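Local coordinates for protein cytochrome C (PDB 5LO9) that probably carries electrons through its heme c groups while oxidising thiosulfate to tetrathionate, a reaction it may also run in reverse, at residues 105-110 with 116-121. Numbering follows the deposited sequence.
Sequences RALAET and RDLPAC. With HEC (heme c), chain D.
L107 meets R116 and L118 with one methyl, CD2. That methyl lies 4.0 Å from L118 CD2, and the two leucine side chains cross at about a right angle. R116 also crosses L107 at about a right angle, and the same methyl lies obliquely to the R116 guanidinium, 4.0 Å from NH2. The guanidinium is held by D112, E178 and the carbonyl of R173. A120 points its CB at the backbone of E109 and T110, 3.4 Å from E109 C. C121 N gives L107 O a weak hydrogen bond of 3.4 Å, and A120 CA adds a CH...O contact to the same oxygen. A water bridges L107 O and P119 O, donating to both. On the helix, T110 N and T110 OG1 reach A106 O from opposite faces of its plane, with OG1 at 2.7 Å. C121 SG sits beside its own backbone N (chi1 -47°) and is bonded covalently to heme CAB. The contact thus packs helix 102-110 against the start of the heme-binding CXXCH motif, in which C124 is the second thioether cysteine and H125 an axial ligand of the iron, with M167 the other, as in class I cytochrome c domains.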
loop_
_atom_site.group_PDB
_atom_site.type_symbol
_atom_site.label_atom_id
_atom_site.label_comp_id
_atom_site.label_asym_id
_atom_site.label_seq_id
_atom_site.Cartn_x
_atom_site.Cartn_y
_atom_site.Cartn_z
ATOM N N ARG A 105 16.208 6.320 28.411
ATOM C CA ARG A 105 15.585 5.238 27.632
ATOM C C ARG A 105 15.813 5.397 26.123
ATOM O O ARG A 105 16.078 4.413 25.418
ATOM C CB ARG A 105 14.090 5.153 27.943
ATOM C CG ARG A 105 13.286 4.143 27.120
ATOM C CD ARG A 105 11.889 3.981 27.664
ATOM N NE ARG A 105 11.191 2.853 27.065
ATOM C CZ ARG A 105 9.885 2.631 27.226
ATOM N NH1 ARG A 105 9.150 3.473 27.962
ATOM N NH2 ARG A 105 9.298 1.589 26.632
ATOM N N ALA A 106 15.718 6.620 25.601
ATOM C CA ALA A 106 15.814 6.762 24.160
ATOM C C ALA A 106 17.164 6.279 23.677
ATOM O O ALA A 106 17.246 5.442 22.773
ATOM C CB ALA A 106 15.557 8.193 23.735
ATOM N N LEU A 107 18.240 6.802 24.271
ATOM C CA LEU A 107 19.583 6.398 23.852
ATOM C C LEU A 107 19.839 4.923 24.156
ATOM O O LEU A 107 20.436 4.208 23.342
ATOM C CB LEU A 107 20.635 7.290 24.528
ATOM C CG LEU A 107 20.763 8.707 23.948
ATOM C CD1 LEU A 107 21.674 9.558 24.831
ATOM C CD2 LEU A 107 21.281 8.716 22.515
ATOM N N ALA A 108 19.378 4.440 25.308
ATOM C CA ALA A 108 19.700 3.067 25.691
ATOM C C ALA A 108 19.153 2.082 24.684
ATOM O O ALA A 108 19.810 1.085 24.375
ATOM C CB ALA A 108 19.166 2.735 27.085
ATOM N N GLU A 109 17.947 2.338 24.168
ATOM C CA GLU A 109 17.180 1.335 23.437
ATOM C C GLU A 109 17.078 1.587 21.939
ATOM O O GLU A 109 16.956 0.613 21.178
ATOM C CB GLU A 109 15.759 1.239 24.018
ATOM C CG GLU A 109 15.686 0.936 25.557
ATOM C CD GLU A 109 15.986 -0.538 25.918
ATOM O OE1 GLU A 109 16.218 -1.377 24.973
ATOM O OE2 GLU A 109 15.958 -0.847 27.157
ATOM N N THR A 110 17.194 2.851 21.504
ATOM C CA THR A 110 17.143 3.246 20.097
ATOM C C THR A 110 18.300 4.135 19.631
ATOM O O THR A 110 18.360 4.448 18.437
ATOM C CB THR A 110 15.834 4.008 19.812
ATOM O OG1 THR A 110 15.853 5.321 20.436
ATOM C CG2 THR A 110 14.702 3.235 20.336
ATOM N N ARG A 116 24.027 11.475 15.357
ATOM C CA ARG A 116 25.334 11.080 15.861
ATOM C C ARG A 116 25.830 9.717 15.363
ATOM O O ARG A 116 26.874 9.248 15.839
ATOM C CB ARG A 116 25.312 11.108 17.390
ATOM C CG ARG A 116 25.108 12.489 17.935
ATOM C CD ARG A 116 25.064 12.499 19.468
ATOM N NE ARG A 116 23.707 12.477 19.972
ATOM C CZ ARG A 116 23.375 12.546 21.251
ATOM N NH1 ARG A 116 24.302 12.614 22.194
ATOM N NH2 ARG A 116 22.105 12.504 21.579
ATOM N N ASP A 117 25.139 9.065 14.423
ATOM C CA ASP A 117 25.583 7.750 13.924
ATOM C C ASP A 117 25.827 6.788 15.090
ATOM O O ASP A 117 26.714 5.937 15.055
ATOM C CB ASP A 117 26.845 7.881 13.051
ATOM C CG ASP A 117 26.621 8.737 11.797
ATOM O OD1 ASP A 117 25.644 8.478 11.056
ATOM O OD2 ASP A 117 27.394 9.703 11.564
ATOM N N LEU A 118 25.028 6.921 16.135
ATOM C CA LEU A 118 25.267 6.273 17.407
ATOM C C LEU A 118 24.277 5.138 17.622
ATOM O O LEU A 118 23.073 5.408 17.738
ATOM C CB LEU A 118 25.121 7.301 18.518
ATOM C CG LEU A 118 25.227 6.797 19.950
ATOM C CD1 LEU A 118 26.635 6.259 20.246
ATOM C CD2 LEU A 118 24.873 7.947 20.885
ATOM N N PRO A 119 24.691 3.881 17.686
ATOM C CA PRO A 119 23.733 2.796 17.956
ATOM C C PRO A 119 23.212 2.841 19.390
ATOM O O PRO A 119 23.800 3.456 20.280
ATOM C CB PRO A 119 24.560 1.533 17.729
ATOM C CG PRO A 119 25.784 1.996 16.956
ATOM C CD PRO A 119 26.040 3.370 17.430
ATOM N N ALA A 120 22.088 2.161 19.610
ATOM C CA ALA A 120 21.588 1.977 20.969
ATOM C C ALA A 120 22.594 1.220 21.834
ATOM O O ALA A 120 23.285 0.303 21.379
ATOM C CB ALA A 120 20.280 1.201 20.965
ATOM N N CYS A 121 22.630 1.562 23.119
ATOM C CA CYS A 121 23.520 0.830 23.998
ATOM C C CYS A 121 23.215 -0.663 23.927
ATOM O O CYS A 121 24.127 -1.499 23.941
ATOM C CB CYS A 121 23.390 1.351 25.431
ATOM S SG CYS A 121 23.434 3.163 25.572
HETATM FE FE HEC D . 29.422 0.179 25.998
HETATM C CHA HEC D . 31.719 -1.255 28.193
HETATM C CHB HEC D . 28.168 2.144 28.613
HETATM C CHC HEC D . 27.020 1.520 23.852
HETATM C CHD HEC D . 30.858 -1.558 23.341
HETATM N NA HEC D . 29.866 0.385 28.027
HETATM C C1A HEC D . 30.800 -0.268 28.706
HETATM C C2A HEC D . 30.886 0.115 30.126
HETATM C C3A HEC D . 29.846 1.140 30.253
HETATM C C4A HEC D . 29.272 1.225 28.882
HETATM C CMA HEC D . 29.481 1.892 31.502
HETATM C CAA HEC D . 31.800 -0.388 31.215
HETATM C CBA HEC D . 31.134 -1.554 31.930
HETATM C CGA HEC D . 31.984 -2.041 33.081
HETATM O O1A HEC D . 31.678 -3.117 33.634
HETATM O O2A HEC D . 32.961 -1.341 33.437
HETATM N NB HEC D . 27.880 1.571 26.198
HETATM C C1B HEC D . 27.533 2.236 27.302
HETATM C C2B HEC D . 26.381 3.151 27.092
HETATM C C3B HEC D . 26.061 2.970 25.672
HETATM C C4B HEC D . 27.053 1.977 25.231
HETATM C CMB HEC D . 25.736 4.050 28.110
HETATM C CAB HEC D . 24.980 3.599 24.839
HETATM C CBB HEC D . 25.091 5.095 24.902
HETATM N NC HEC D . 29.003 0.007 23.968
HETATM C C1C HEC D . 28.007 0.590 23.312
HETATM C C2C HEC D . 27.969 0.244 21.877
HETATM C C3C HEC D . 29.116 -0.657 21.701
HETATM C C4C HEC D . 29.677 -0.720 23.076
HETATM C CMC HEC D . 26.974 0.755 20.880
HETATM C CAC HEC D . 29.610 -1.417 20.491
HETATM C CBC HEC D . 29.632 -0.719 19.161
HETATM N ND HEC D . 30.995 -1.161 25.799
HETATM C C1D HEC D . 31.426 -1.716 24.678
HETATM C C2D HEC D . 32.577 -2.616 24.883
HETATM C C3D HEC D . 32.844 -2.551 26.301
HETATM C C4D HEC D . 31.790 -1.610 26.774
HETATM C CMD HEC D . 33.314 -3.394 23.867
HETATM C CAD HEC D . 33.928 -3.278 27.058
HETATM C CBD HEC D . 35.175 -2.400 27.233
HETATM C CGD HEC D . 36.362 -3.198 27.733
HETATM O O1D HEC D . 37.052 -2.645 28.612
HETATM O O2D HEC D . 36.600 -4.351 27.280
HETATM O O HOH W 1 22.784 5.176 22.346
#